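Local coordinates for protein peptidoglycan glycosyltransferase (Burkholderia ambifaria, PDB 5UY7) that belongs to the penicillin-binding proteins, with a dimerisation domain and a transpeptidase-family domain of the beta-lactamase clan, at residues Gly328-Ala333 with Glu376-Ser381; Val300-Pro305 with Trp372-Gln377; Pro274-Leu279 with Glu339-Met344; Asn289-Thr294 with Thr314-Gly319; Ala280-Arg285 with Val425-Thr430. All blocks are in the same frame, centred on the assembly; numbering follows the deposited sequence.

Contact 1: residues Gly328-Ala333 with Glu376-Ser381; sequences GATKIA and EQATMS
Ala333 CB presses on Ser381 CB at 3.4 Å, tighter than usual for two carbons. One turn back along helix 326-333, Ala329 lies against the same serine, its CB 3.9 Å from Ser381 OG. Thr330 makes its closest carbon contact through its methyl: CG2 stands anti to the backbone N and reaches Ala378 CB at 3.7 Å, while OG1 is bonded back to the carbonyl of Asn326. At the far end Gln377, its chain extended with CG anti to N (chi1 179°), carries NE2 to 2.9 Å from Ala333 O; the hydrogen bond of that NE2 goes to Met336 O. What sets the serine is a bond within its own helix, OG to Ala378 O at 2.5 Å, lying in the carbonyl plane on a lone pair. The short helix axes approach to 8.2 Å at 126°, which the small residues allow. Leu301 of strand 298-301 touches both Thr330 and Ala378, and Met341 covers Ala333. With Ser381 OG and Thr330 OG1 each satisfied inside its own helix, the two buried surfaces meet chiefly through methyl and methylene groups, so the contact depends on close steric fit more than on polar pairing.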
# COMPACT_ATOMS: atom_id res chain seq x y z
N GLY A 328 -12.84 4.83 -11.61
CA GLY A 328 -13.60 4.76 -10.37
C GLY A 328 -12.94 5.55 -9.26
O GLY A 328 -13.62 6.24 -8.48
N ALA A 329 -11.61 5.45 -9.15
CA ALA A 329 -10.90 6.25 -8.15
C ALA A 329 -11.11 7.74 -8.40
O ALA A 329 -11.33 8.51 -7.46
CB ALA A 329 -9.41 5.90 -8.18
N THR A 330 -11.05 8.15 -9.67
CA THR A 330 -11.23 9.56 -10.02
C THR A 330 -12.62 10.04 -9.63
O THR A 330 -12.77 11.11 -9.02
CB THR A 330 -11.01 9.76 -11.52
OG1 THR A 330 -9.64 9.47 -11.83
CG2 THR A 330 -11.35 11.20 -11.93
N LYS A 331 -13.66 9.27 -9.97
CA LYS A 331 -15.01 9.75 -9.71
C LYS A 331 -15.27 9.82 -8.21
O LYS A 331 -15.96 10.74 -7.74
CB LYS A 331 -16.04 8.86 -10.41
CG LYS A 331 -15.98 9.02 -11.94
CD LYS A 331 -17.16 8.36 -12.61
CE LYS A 331 -17.12 8.57 -14.11
NZ LYS A 331 -18.42 8.19 -14.71
N ILE A 332 -14.72 8.88 -7.45
CA ILE A 332 -14.82 8.94 -5.99
C ILE A 332 -14.05 10.15 -5.47
O ILE A 332 -14.53 10.89 -4.60
CB ILE A 332 -14.32 7.62 -5.39
CG1 ILE A 332 -15.31 6.50 -5.73
CG2 ILE A 332 -14.14 7.75 -3.89
CD1 ILE A 332 -14.77 5.09 -5.36
N ALA A 333 -12.85 10.40 -6.01
CA ALA A 333 -12.08 11.56 -5.59
C ALA A 333 -12.83 12.86 -5.84
O ALA A 333 -12.67 13.82 -5.07
CB ALA A 333 -10.73 11.59 -6.31
N GLU A 376 -5.17 17.22 -11.48
CA GLU A 376 -4.12 16.76 -10.58
C GLU A 376 -4.71 16.05 -9.36
O GLU A 376 -4.15 15.04 -8.89
CB GLU A 376 -3.25 17.95 -10.16
CG GLU A 376 -2.44 18.51 -11.30
CD GLU A 376 -1.89 19.89 -11.02
OE1 GLU A 376 -2.37 20.55 -10.08
OE2 GLU A 376 -0.97 20.31 -11.75
N GLN A 377 -5.83 16.55 -8.83
CA GLN A 377 -6.55 15.79 -7.81
C GLN A 377 -6.92 14.41 -8.32
O GLN A 377 -6.81 13.41 -7.60
CB GLN A 377 -7.79 16.56 -7.36
CG GLN A 377 -8.61 15.82 -6.30
CD GLN A 377 -9.77 16.64 -5.79
OE1 GLN A 377 -9.82 17.85 -5.98
NE2 GLN A 377 -10.72 15.98 -5.14
N ALA A 378 -7.34 14.33 -9.59
CA ALA A 378 -7.70 13.04 -10.17
C ALA A 378 -6.51 12.09 -10.23
O ALA A 378 -6.58 10.95 -9.76
CB ALA A 378 -8.29 13.23 -11.57
N THR A 379 -5.39 12.54 -10.81
CA THR A 379 -4.26 11.62 -10.94
C THR A 379 -3.74 11.19 -9.57
O THR A 379 -3.33 10.03 -9.40
CB THR A 379 -3.13 12.24 -11.77
OG1 THR A 379 -2.53 13.33 -11.05
CG2 THR A 379 -3.66 12.73 -13.10
N MET A 380 -3.76 12.09 -8.58
CA MET A 380 -3.32 11.69 -7.25
C MET A 380 -4.23 10.62 -6.67
O MET A 380 -3.76 9.75 -5.92
CB MET A 380 -3.26 12.90 -6.31
CG MET A 380 -2.01 13.74 -6.48
SD MET A 380 -1.98 15.17 -5.37
CE MET A 380 -2.37 16.50 -6.50
N SER A 381 -5.52 10.64 -7.03
CA SER A 381 -6.45 9.64 -6.52
C SER A 381 -6.07 8.24 -6.96
O SER A 381 -6.44 7.26 -6.30
CB SER A 381 -7.88 9.94 -6.98
OG SER A 381 -8.13 9.54 -8.32

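Contact 2: residues Val300-Pro305 with Trp372-Gln377; sequences VLDGAP and WRRIEQ. With SO4 (sulfate ion), chain E.
The Arg374 guanidinium has Leu301 CD1 over one face, 3.7 Å above its plane and offset toward the rim, and the Asp302 carboxylate at its edge. The two charged groups are turned only 25° from coplanar and form a two-point salt bridge. NE donates to Asp302 OD2 at 3.0 Å, nearly straight and in the guanidinium plane, reaching that oxygen on its syn side; NH2 donates to Asp302 OD1 at a modelled 2.5 Å, shorter than is reliable. A bend at chi3 (64°) in the otherwise extended arginine brings both nitrogens round to the aspartate, whose side chain it crosses at about a right angle. Asp302 sits in the type I' turn from Leu301 to Ala304 that joins strands 298-301 and 304-307. Beside this polar edge, Ile375 sends CD1 against Ala304 CB at 3.7 Å and toward Leu301 CD2 at 4.2 Å. A water accepts from Ile375 N at 2.8 Å and donates to Asp302 OD2 and to O2 of a sulfate ion, probably from the crystallisation liquor, so it joins the two anions. The same O2 takes a bond from Arg374 N, again of doubtful shortness, while Glu376 OE1 holds Arg373 N at the N-cap. Arg374 is probably the chief reason for an ionised Asp302, and the N-terminus of helix 374-381 probably favours the sulfate.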
# COMPACT_ATOMS: atom_id res chain seq x y z
N VAL A 300 -12.98 11.24 -19.70
CA VAL A 300 -12.32 12.51 -19.99
C VAL A 300 -12.65 13.48 -18.87
O VAL A 300 -13.82 13.66 -18.52
CB VAL A 300 -12.75 13.09 -21.35
CG1 VAL A 300 -12.07 14.43 -21.57
CG2 VAL A 300 -12.39 12.13 -22.47
N LEU A 301 -11.62 14.10 -18.30
CA LEU A 301 -11.77 15.06 -17.22
C LEU A 301 -10.99 16.31 -17.60
O LEU A 301 -9.76 16.25 -17.72
CB LEU A 301 -11.28 14.49 -15.89
CG LEU A 301 -11.40 15.46 -14.71
CD1 LEU A 301 -12.85 15.86 -14.51
CD2 LEU A 301 -10.86 14.82 -13.45
N ASP A 302 -11.69 17.42 -17.79
CA ASP A 302 -11.08 18.68 -18.20
C ASP A 302 -10.17 18.48 -19.41
O ASP A 302 -9.04 18.98 -19.46
CB ASP A 302 -10.32 19.32 -17.04
CG ASP A 302 -11.24 19.73 -15.91
OD1 ASP A 302 -12.44 19.95 -16.18
OD2 ASP A 302 -10.77 19.82 -14.75
N GLY A 303 -10.66 17.72 -20.39
CA GLY A 303 -9.92 17.46 -21.60
C GLY A 303 -8.87 16.38 -21.51
O GLY A 303 -8.29 16.01 -22.55
N ALA A 304 -8.59 15.84 -20.32
CA ALA A 304 -7.54 14.84 -20.24
C ALA A 304 -8.12 13.44 -20.14
O ALA A 304 -9.16 13.25 -19.49
CB ALA A 304 -6.63 15.11 -19.04
N PRO A 305 -7.49 12.46 -20.76
CA PRO A 305 -8.03 11.10 -20.74
C PRO A 305 -7.62 10.35 -19.48
O PRO A 305 -6.46 10.37 -19.06
CB PRO A 305 -7.43 10.46 -21.99
CG PRO A 305 -6.10 11.14 -22.13
CD PRO A 305 -6.30 12.56 -21.63
N TRP A 372 -3.70 22.63 -6.49
CA TRP A 372 -4.12 21.47 -7.28
C TRP A 372 -5.08 21.89 -8.39
O TRP A 372 -6.09 22.54 -8.13
CB TRP A 372 -4.82 20.43 -6.41
CG TRP A 372 -3.98 19.75 -5.38
CD1 TRP A 372 -2.69 20.05 -5.04
CD2 TRP A 372 -4.38 18.65 -4.56
NE1 TRP A 372 -2.27 19.19 -4.04
CE2 TRP A 372 -3.29 18.34 -3.73
CE3 TRP A 372 -5.56 17.91 -4.43
CZ2 TRP A 372 -3.34 17.30 -2.79
CZ3 TRP A 372 -5.61 16.90 -3.50
CH2 TRP A 372 -4.51 16.60 -2.69
N ARG A 373 -4.76 21.50 -9.62
CA ARG A 373 -5.77 21.50 -10.66
C ARG A 373 -6.68 20.28 -10.47
O ARG A 373 -6.29 19.30 -9.84
CB ARG A 373 -5.13 21.48 -12.04
N ARG A 374 -7.90 20.37 -11.00
CA ARG A 374 -8.83 19.26 -10.84
C ARG A 374 -8.26 17.96 -11.42
O ARG A 374 -8.40 16.88 -10.83
CB ARG A 374 -10.18 19.60 -11.49
CG ARG A 374 -11.30 18.71 -11.01
CD ARG A 374 -12.67 19.31 -11.30
NE ARG A 374 -12.93 19.43 -12.73
CZ ARG A 374 -14.13 19.36 -13.28
NH1 ARG A 374 -15.20 19.15 -12.51
NH2 ARG A 374 -14.28 19.48 -14.59
N ILE A 375 -7.58 18.06 -12.56
CA ILE A 375 -6.95 16.87 -13.14
C ILE A 375 -5.84 16.34 -12.24
O ILE A 375 -5.58 15.13 -12.20
CB ILE A 375 -6.44 17.18 -14.56
CG1 ILE A 375 -5.98 15.90 -15.25
CG2 ILE A 375 -5.32 18.20 -14.52
CD1 ILE A 375 -7.06 14.85 -15.34
N GLU A 376 -5.17 17.22 -11.48
CA GLU A 376 -4.12 16.76 -10.58
C GLU A 376 -4.71 16.05 -9.36
O GLU A 376 -4.15 15.04 -8.89
CB GLU A 376 -3.25 17.95 -10.16
CG GLU A 376 -2.44 18.51 -11.30
CD GLU A 376 -1.89 19.89 -11.02
OE1 GLU A 376 -2.37 20.55 -10.08
OE2 GLU A 376 -0.97 20.31 -11.75
N GLN A 377 -5.83 16.55 -8.83
CA GLN A 377 -6.55 15.79 -7.81
C GLN A 377 -6.92 14.41 -8.32
O GLN A 377 -6.81 13.41 -7.60
CB GLN A 377 -7.79 16.56 -7.36
CG GLN A 377 -8.61 15.82 -6.30
CD GLN A 377 -9.77 16.64 -5.79
OE1 GLN A 377 -9.82 17.85 -5.98
NE2 GLN A 377 -10.72 15.98 -5.14
S SO4 E . -8.76 23.47 -12.51
O1 SO4 E . -9.15 23.76 -11.13
O2 SO4 E . -8.28 22.09 -12.61
O3 SO4 E . -9.91 23.64 -13.39
O4 SO4 E . -7.69 24.38 -12.92
O HOH W 1 -7.98 20.24 -14.29

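Contact 3: residues Pro274-Leu279 with Glu339-Met344; sequences PFTVSL and EEMWNM
Leu279 is the main bump. Its CD2 drops into a hollow on helix 338-347, 3.6 Å from Glu340 O, 3.7 Å from Met341 CA and 3.7 Å from Met344 CB, while CD1 lies along the Met344 CB-CG bond. The two short axes come within 10.7 Å. In Met344, CG leaves anti to the backbone N, and bends at chi2 and chi3 bring CE against Phe275, 3.6 Å from Phe275 O and 3.9 Å from Phe275 CB. Its sulfur stands 5.4 Å from the centre of the Phe275 ring, 56° off the normal, an oblique Met-aromatic contact. Met341 closes the end of the hollow, its CG 4.0 Å from Leu279 CD2. Thr276 points its CB away, its hydroxyl being bonded to Ser381 O. Phe275 also packs on Ala396 and Ile400 of helix 390-401 and meets Tyr397 edge-to-face. The result is apolar helix-to-helix packing in the mainly helical part of a penicillin-binding transpeptidase fold.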
# COMPACT_ATOMS: atom_id res chain seq x y z
N PRO A 274 -6.70 2.51 -2.31
CA PRO A 274 -7.42 2.27 -1.05
C PRO A 274 -7.54 3.50 -0.17
O PRO A 274 -8.49 3.57 0.62
CB PRO A 274 -6.58 1.18 -0.37
CG PRO A 274 -5.99 0.45 -1.51
CD PRO A 274 -5.62 1.51 -2.49
N PHE A 275 -6.62 4.46 -0.26
CA PHE A 275 -6.73 5.65 0.58
C PHE A 275 -7.76 6.62 0.02
O PHE A 275 -8.47 7.29 0.78
CB PHE A 275 -5.37 6.34 0.74
CG PHE A 275 -4.40 5.51 1.54
CD1 PHE A 275 -4.59 5.33 2.90
CD2 PHE A 275 -3.33 4.88 0.92
CE1 PHE A 275 -3.72 4.54 3.64
CE2 PHE A 275 -2.46 4.09 1.66
CZ PHE A 275 -2.66 3.92 3.02
N THR A 276 -7.83 6.73 -1.31
CA THR A 276 -8.91 7.50 -1.93
C THR A 276 -10.26 7.01 -1.45
O THR A 276 -11.13 7.80 -1.04
CB THR A 276 -8.82 7.39 -3.45
OG1 THR A 276 -7.56 7.93 -3.89
CG2 THR A 276 -9.95 8.16 -4.12
N VAL A 277 -10.45 5.68 -1.48
CA VAL A 277 -11.70 5.08 -1.07
C VAL A 277 -11.89 5.22 0.44
O VAL A 277 -12.99 5.57 0.90
CB VAL A 277 -11.75 3.61 -1.52
CG1 VAL A 277 -12.86 2.86 -0.80
CG2 VAL A 277 -11.94 3.54 -3.03
N SER A 278 -10.83 4.98 1.22
CA SER A 278 -10.94 5.14 2.67
C SER A 278 -11.46 6.52 3.04
O SER A 278 -12.36 6.65 3.88
CB SER A 278 -9.58 4.91 3.34
OG SER A 278 -9.16 3.56 3.25
N LEU A 279 -10.90 7.56 2.44
CA LEU A 279 -11.32 8.91 2.82
C LEU A 279 -12.77 9.18 2.43
O LEU A 279 -13.52 9.75 3.23
CB LEU A 279 -10.39 9.95 2.18
CG LEU A 279 -10.69 11.40 2.58
CD1 LEU A 279 -10.53 11.61 4.09
CD2 LEU A 279 -9.78 12.34 1.80
N GLU A 339 -8.43 20.21 -0.16
CA GLU A 339 -7.99 20.33 1.23
C GLU A 339 -8.26 19.04 2.01
O GLU A 339 -7.45 18.63 2.85
CB GLU A 339 -8.68 21.52 1.90
CG GLU A 339 -8.21 21.75 3.32
CD GLU A 339 -8.81 22.99 3.93
OE1 GLU A 339 -9.81 23.50 3.38
OE2 GLU A 339 -8.28 23.47 4.96
N GLU A 340 -9.39 18.38 1.74
CA GLU A 340 -9.71 17.14 2.44
C GLU A 340 -8.72 16.04 2.09
O GLU A 340 -8.22 15.33 2.98
CB GLU A 340 -11.14 16.69 2.09
CG GLU A 340 -12.21 17.55 2.72
CD GLU A 340 -13.60 17.27 2.18
OE1 GLU A 340 -13.73 16.80 1.03
OE2 GLU A 340 -14.57 17.53 2.92
N MET A 341 -8.41 15.89 0.80
CA MET A 341 -7.48 14.84 0.40
C MET A 341 -6.06 15.15 0.88
O MET A 341 -5.35 14.25 1.33
CB MET A 341 -7.52 14.66 -1.12
CG MET A 341 -8.89 14.20 -1.62
SD MET A 341 -8.86 13.72 -3.37
CE MET A 341 -7.88 12.23 -3.30
N TRP A 342 -5.65 16.42 0.80
CA TRP A 342 -4.32 16.80 1.29
C TRP A 342 -4.18 16.52 2.78
O TRP A 342 -3.15 16.02 3.23
CB TRP A 342 -4.05 18.28 0.99
CG TRP A 342 -2.67 18.74 1.37
CD1 TRP A 342 -1.59 18.85 0.55
CD2 TRP A 342 -2.22 19.17 2.67
NE1 TRP A 342 -0.50 19.30 1.25
CE2 TRP A 342 -0.86 19.50 2.56
CE3 TRP A 342 -2.84 19.28 3.93
CZ2 TRP A 342 -0.10 19.96 3.64
CZ3 TRP A 342 -2.08 19.74 5.01
CH2 TRP A 342 -0.73 20.07 4.85
N ASN A 343 -5.20 16.85 3.57
CA ASN A 343 -5.11 16.55 4.99
C ASN A 343 -5.01 15.05 5.24
O ASN A 343 -4.31 14.62 6.16
CB ASN A 343 -6.29 17.15 5.75
CG ASN A 343 -5.99 18.57 6.21
OD1 ASN A 343 -5.16 18.78 7.11
ND2 ASN A 343 -6.62 19.54 5.58
N MET A 344 -5.70 14.24 4.43
CA MET A 344 -5.58 12.80 4.57
C MET A 344 -4.17 12.34 4.23
O MET A 344 -3.57 11.55 4.96
CB MET A 344 -6.62 12.07 3.70
CG MET A 344 -6.58 10.55 3.83
SD MET A 344 -5.40 9.77 2.69
CE MET A 344 -6.20 10.11 1.11

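Contact 4: residues Asn289-Thr294 with Thr314-Gly319; sequences NTLVET and TLTVGG. With SO4 (sulfate ion), chain C.
A hydrogen bond from Thr314 OG1 to Glu293 OE1, modelled at 2.4 Å and too short to be taken literally, marks the exposed side of this strand pair. The two residues form a non-hydrogen-bonded antiparallel pair, and their side chains lie side by side, pointing the same way; a bend at chi2 (-65°) folds the glutamate alongside its neighbour, bringing OE2 to 3.4 Å from Thr314 CG2. Between the strands, Val292 and Leu315 form the hydrogen-bonded antiparallel pair: Val292 N donates to Leu315 O at 2.7 Å, and Leu315 N to Val292 O at 2.9 Å, the straighter of the two. Leu291 pairs with Thr316 without such bonds, their ends meeting at CD2 and CG2. Past this pair the second strand turns into helix 317-323. Thr316 is its N-cap, with OG1 accepting from Gly319 N, and Val317 N makes only a weak bond to Thr290 O. Nearby, Asn289 N donates to a sulfate ion that Thr287 also binds. Opposite the glutamate, Val292 and Leu315 point to the buried side, where Val292 CG2 meets Val317 CG2 at 4.0 Å. Val320 lies against both Val292 and Leu315. Ile332 and Lys331 of helix 326-333 lie against Val292, and Lys331 NZ bonds to Glu293 O.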
# COMPACT_ATOMS: atom_id res chain seq x y z
N ASN A 289 -21.28 -0.02 -1.01
CA ASN A 289 -22.12 -0.48 -2.12
C ASN A 289 -22.64 0.66 -2.99
O ASN A 289 -23.51 0.41 -3.84
CB ASN A 289 -23.29 -1.31 -1.59
CG ASN A 289 -22.83 -2.58 -0.93
OD1 ASN A 289 -23.19 -2.88 0.21
ND2 ASN A 289 -22.00 -3.34 -1.64
N THR A 290 -22.14 1.87 -2.80
CA THR A 290 -22.41 2.95 -3.75
C THR A 290 -21.96 2.54 -5.14
O THR A 290 -20.87 1.99 -5.32
CB THR A 290 -21.69 4.22 -3.31
OG1 THR A 290 -22.26 4.70 -2.08
CG2 THR A 290 -21.79 5.30 -4.39
N LEU A 291 -22.80 2.82 -6.14
CA LEU A 291 -22.45 2.50 -7.52
C LEU A 291 -21.62 3.62 -8.14
O LEU A 291 -21.89 4.81 -7.93
CB LEU A 291 -23.71 2.28 -8.36
CG LEU A 291 -24.58 1.11 -7.91
CD1 LEU A 291 -25.73 0.91 -8.88
CD2 LEU A 291 -23.76 -0.17 -7.77
N VAL A 292 -20.61 3.22 -8.91
CA VAL A 292 -19.71 4.13 -9.62
C VAL A 292 -19.67 3.67 -11.07
O VAL A 292 -19.29 2.53 -11.35
CB VAL A 292 -18.29 4.12 -9.02
CG1 VAL A 292 -17.40 5.14 -9.73
CG2 VAL A 292 -18.35 4.39 -7.52
N GLU A 293 -20.06 4.55 -11.99
CA GLU A 293 -20.14 4.22 -13.41
C GLU A 293 -18.77 4.44 -14.05
O GLU A 293 -18.29 5.57 -14.11
CB GLU A 293 -21.19 5.07 -14.11
CG GLU A 293 -22.58 4.97 -13.49
CD GLU A 293 -23.19 3.58 -13.61
OE1 GLU A 293 -22.68 2.75 -14.39
OE2 GLU A 293 -24.19 3.32 -12.91
N THR A 294 -18.15 3.36 -14.53
CA THR A 294 -16.90 3.49 -15.27
C THR A 294 -17.04 3.16 -16.75
O THR A 294 -16.07 3.35 -17.50
CB THR A 294 -15.79 2.62 -14.65
OG1 THR A 294 -15.98 1.24 -14.99
CG2 THR A 294 -15.76 2.78 -13.13
N THR A 314 -20.44 -0.70 -14.55
CA THR A 314 -20.89 -0.22 -13.25
C THR A 314 -20.26 -1.06 -12.15
O THR A 314 -20.39 -2.29 -12.15
CB THR A 314 -22.42 -0.30 -13.15
OG1 THR A 314 -23.00 0.36 -14.28
CG2 THR A 314 -22.89 0.37 -11.87
N LEU A 315 -19.57 -0.40 -11.23
CA LEU A 315 -18.91 -1.05 -10.11
C LEU A 315 -19.46 -0.50 -8.80
O LEU A 315 -19.89 0.65 -8.73
CB LEU A 315 -17.39 -0.83 -10.14
CG LEU A 315 -16.64 -1.36 -11.36
CD1 LEU A 315 -15.17 -0.95 -11.30
CD2 LEU A 315 -16.79 -2.88 -11.43
N THR A 316 -19.44 -1.33 -7.76
CA THR A 316 -19.55 -0.74 -6.43
C THR A 316 -18.23 -0.08 -6.07
O THR A 316 -17.21 -0.28 -6.72
CB THR A 316 -19.88 -1.79 -5.38
OG1 THR A 316 -18.82 -2.76 -5.36
CG2 THR A 316 -21.21 -2.47 -5.67
N VAL A 317 -18.25 0.71 -4.99
CA VAL A 317 -17.00 1.26 -4.47
C VAL A 317 -16.03 0.14 -4.15
O VAL A 317 -14.83 0.24 -4.45
CB VAL A 317 -17.30 2.14 -3.24
CG1 VAL A 317 -16.01 2.43 -2.45
CG2 VAL A 317 -17.96 3.43 -3.68
N GLY A 318 -16.52 -0.97 -3.58
CA GLY A 318 -15.65 -2.12 -3.38
C GLY A 318 -15.09 -2.65 -4.68
O GLY A 318 -13.91 -3.01 -4.77
N GLY A 319 -15.93 -2.70 -5.72
CA GLY A 319 -15.47 -3.14 -7.03
C GLY A 319 -14.42 -2.23 -7.63
O GLY A 319 -13.56 -2.69 -8.39
S SO4 C . -24.35 0.26 1.78
O1 SO4 C . -24.45 0.62 3.19
O2 SO4 C . -25.13 -0.94 1.51
O3 SO4 C . -22.95 -0.01 1.46
O4 SO4 C . -24.85 1.37 0.96

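Contact 5: residues Ala280-Arg285 with Val425-Thr430; sequences ALDLHR and VFTPTT
Thr427, the N-cap residue of helix 428-442, is met by Asp282 from the end of helix 273-282, so that an N-terminal turn grips an aspartate near a C-terminal one. Asp282 OD1 accepts from Thr430 OG1 at 2.6 Å through its anti lone pair, and from Thr427 N at 2.9 Å on the syn side, 24° out of the carboxylate plane; that second hydrogen bond is nearly straight (174°). Thr427 OG1 lies 3.0 Å from the same oxygen. Thr430 sends OG1 there because it stands anti to the carbonyl carbon (chi1 -66°), which leaves CG2 to rest 4.1 Å from Leu281 CB. The other oxygen, OD2, lies at the edge of the Phe426 ring, near its plane, 3.9 Å from CD1, and takes a water at 2.8 Å that also donates to Val425 O. Two firm donors and a helix start beside it would probably stabilise the ionised aspartate. Just beyond, a Schellman motif at His284 ends the first helix. Val425 CG1 covers the centre of one Phe426 face, and the ring packs on Phe275 and Ser278 of helix 273-282 and on Met344 of helix 338-347. Leu281 continues along helix 428-442 to Glu433, Val434 and Met437, while Arg285 reaches across to Glu340 as a salt bridge.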
# COMPACT_ATOMS: atom_id res chain seq x y z
N ALA A 280 -13.18 8.77 1.23
CA ALA A 280 -14.57 9.00 0.82
C ALA A 280 -15.55 8.25 1.72
O ALA A 280 -16.64 8.77 2.03
CB ALA A 280 -14.76 8.61 -0.64
N LEU A 281 -15.20 7.04 2.14
CA LEU A 281 -16.02 6.34 3.13
C LEU A 281 -16.05 7.11 4.45
O LEU A 281 -17.12 7.31 5.05
CB LEU A 281 -15.48 4.93 3.37
CG LEU A 281 -15.57 3.98 2.17
CD1 LEU A 281 -14.76 2.71 2.45
CD2 LEU A 281 -17.04 3.63 1.93
N ASP A 282 -14.88 7.54 4.92
CA ASP A 282 -14.78 8.19 6.23
C ASP A 282 -15.54 9.50 6.25
O ASP A 282 -16.12 9.88 7.29
CB ASP A 282 -13.31 8.42 6.57
CG ASP A 282 -12.99 8.14 8.03
OD1 ASP A 282 -13.43 7.08 8.54
OD2 ASP A 282 -12.31 8.98 8.65
N LEU A 283 -15.55 10.23 5.13
CA LEU A 283 -16.29 11.48 5.03
C LEU A 283 -17.77 11.26 4.73
O LEU A 283 -18.50 12.24 4.60
CB LEU A 283 -15.67 12.37 3.95
CG LEU A 283 -14.26 12.85 4.29
CD1 LEU A 283 -13.63 13.63 3.14
CD2 LEU A 283 -14.32 13.71 5.55
N HIS A 284 -18.20 10.00 4.62
CA HIS A 284 -19.59 9.64 4.33
C HIS A 284 -20.03 10.08 2.94
O HIS A 284 -21.23 10.21 2.68
CB HIS A 284 -20.54 10.19 5.40
CG HIS A 284 -20.09 9.93 6.81
ND1 HIS A 284 -19.97 8.66 7.32
CD2 HIS A 284 -19.72 10.78 7.80
CE1 HIS A 284 -19.54 8.73 8.57
NE2 HIS A 284 -19.38 10.00 8.89
N ARG A 285 -19.08 10.29 2.02
CA ARG A 285 -19.44 10.66 0.65
C ARG A 285 -19.96 9.46 -0.13
O ARG A 285 -20.83 9.62 -1.01
CB ARG A 285 -18.24 11.27 -0.08
CG ARG A 285 -17.63 12.48 0.61
CD ARG A 285 -18.52 13.72 0.52
NE ARG A 285 -18.23 14.59 1.66
CZ ARG A 285 -17.17 15.39 1.72
NH1 ARG A 285 -16.35 15.47 0.68
NH2 ARG A 285 -16.93 16.11 2.80
N VAL A 425 -6.36 8.13 11.64
CA VAL A 425 -6.48 8.55 10.24
C VAL A 425 -7.89 8.33 9.72
O VAL A 425 -8.47 9.21 9.07
CB VAL A 425 -5.46 7.79 9.38
CG1 VAL A 425 -5.68 8.10 7.91
CG2 VAL A 425 -4.05 8.18 9.81
N PHE A 426 -8.47 7.17 10.01
CA PHE A 426 -9.84 6.82 9.64
C PHE A 426 -10.52 6.21 10.86
O PHE A 426 -9.87 5.85 11.84
CB PHE A 426 -9.85 5.81 8.47
CG PHE A 426 -9.04 6.24 7.28
CD1 PHE A 426 -9.38 7.38 6.58
CD2 PHE A 426 -7.97 5.49 6.84
CE1 PHE A 426 -8.63 7.79 5.48
CE2 PHE A 426 -7.21 5.88 5.74
CZ PHE A 426 -7.54 7.04 5.06
N THR A 427 -11.85 6.09 10.81
CA THR A 427 -12.54 5.37 11.87
C THR A 427 -12.31 3.87 11.72
O THR A 427 -11.95 3.40 10.64
CB THR A 427 -14.04 5.65 11.84
OG1 THR A 427 -14.58 5.19 10.60
CG2 THR A 427 -14.33 7.13 12.02
N PRO A 428 -12.50 3.11 12.79
CA PRO A 428 -12.38 1.64 12.66
C PRO A 428 -13.34 1.07 11.64
O PRO A 428 -12.99 0.10 10.94
CB PRO A 428 -12.71 1.15 14.08
CG PRO A 428 -12.34 2.29 14.98
CD PRO A 428 -12.63 3.55 14.20
N THR A 429 -14.55 1.62 11.53
CA THR A 429 -15.51 1.11 10.55
C THR A 429 -14.96 1.24 9.14
O THR A 429 -14.99 0.28 8.35
CB THR A 429 -16.83 1.86 10.69
OG1 THR A 429 -17.42 1.53 11.95
CG2 THR A 429 -17.77 1.47 9.56
N THR A 430 -14.43 2.42 8.81
CA THR A 430 -13.82 2.60 7.49
C THR A 430 -12.69 1.61 7.27
O THR A 430 -12.61 0.98 6.21
CB THR A 430 -13.30 4.03 7.36
OG1 THR A 430 -14.41 4.92 7.36
CG2 THR A 430 -12.50 4.21 6.05
O HOH W 2 -10.63 10.84 7.51

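Overall arrangement
Contacts 1 and 3 are the buried ones, built mostly from methyl, methylene and sulfur packing between helices, while contact 2 lies at the surface and relies on a salt bridge, a water and a sulfate. Contacts 4 and 5 are partly buried: one pairs short strands by backbone bonds, the other seats a carboxylate at a helix start. Helix 374-381 serves contacts 1 and 2, and helix 273-282 serves contacts 3 and 5. Contact 1 also touches contacts 3 and 4 directly, and meets contact 5 where Ile332 packs on Ala280. Contacts 2 and 5 do not touch; their centres are about 25 Å apart.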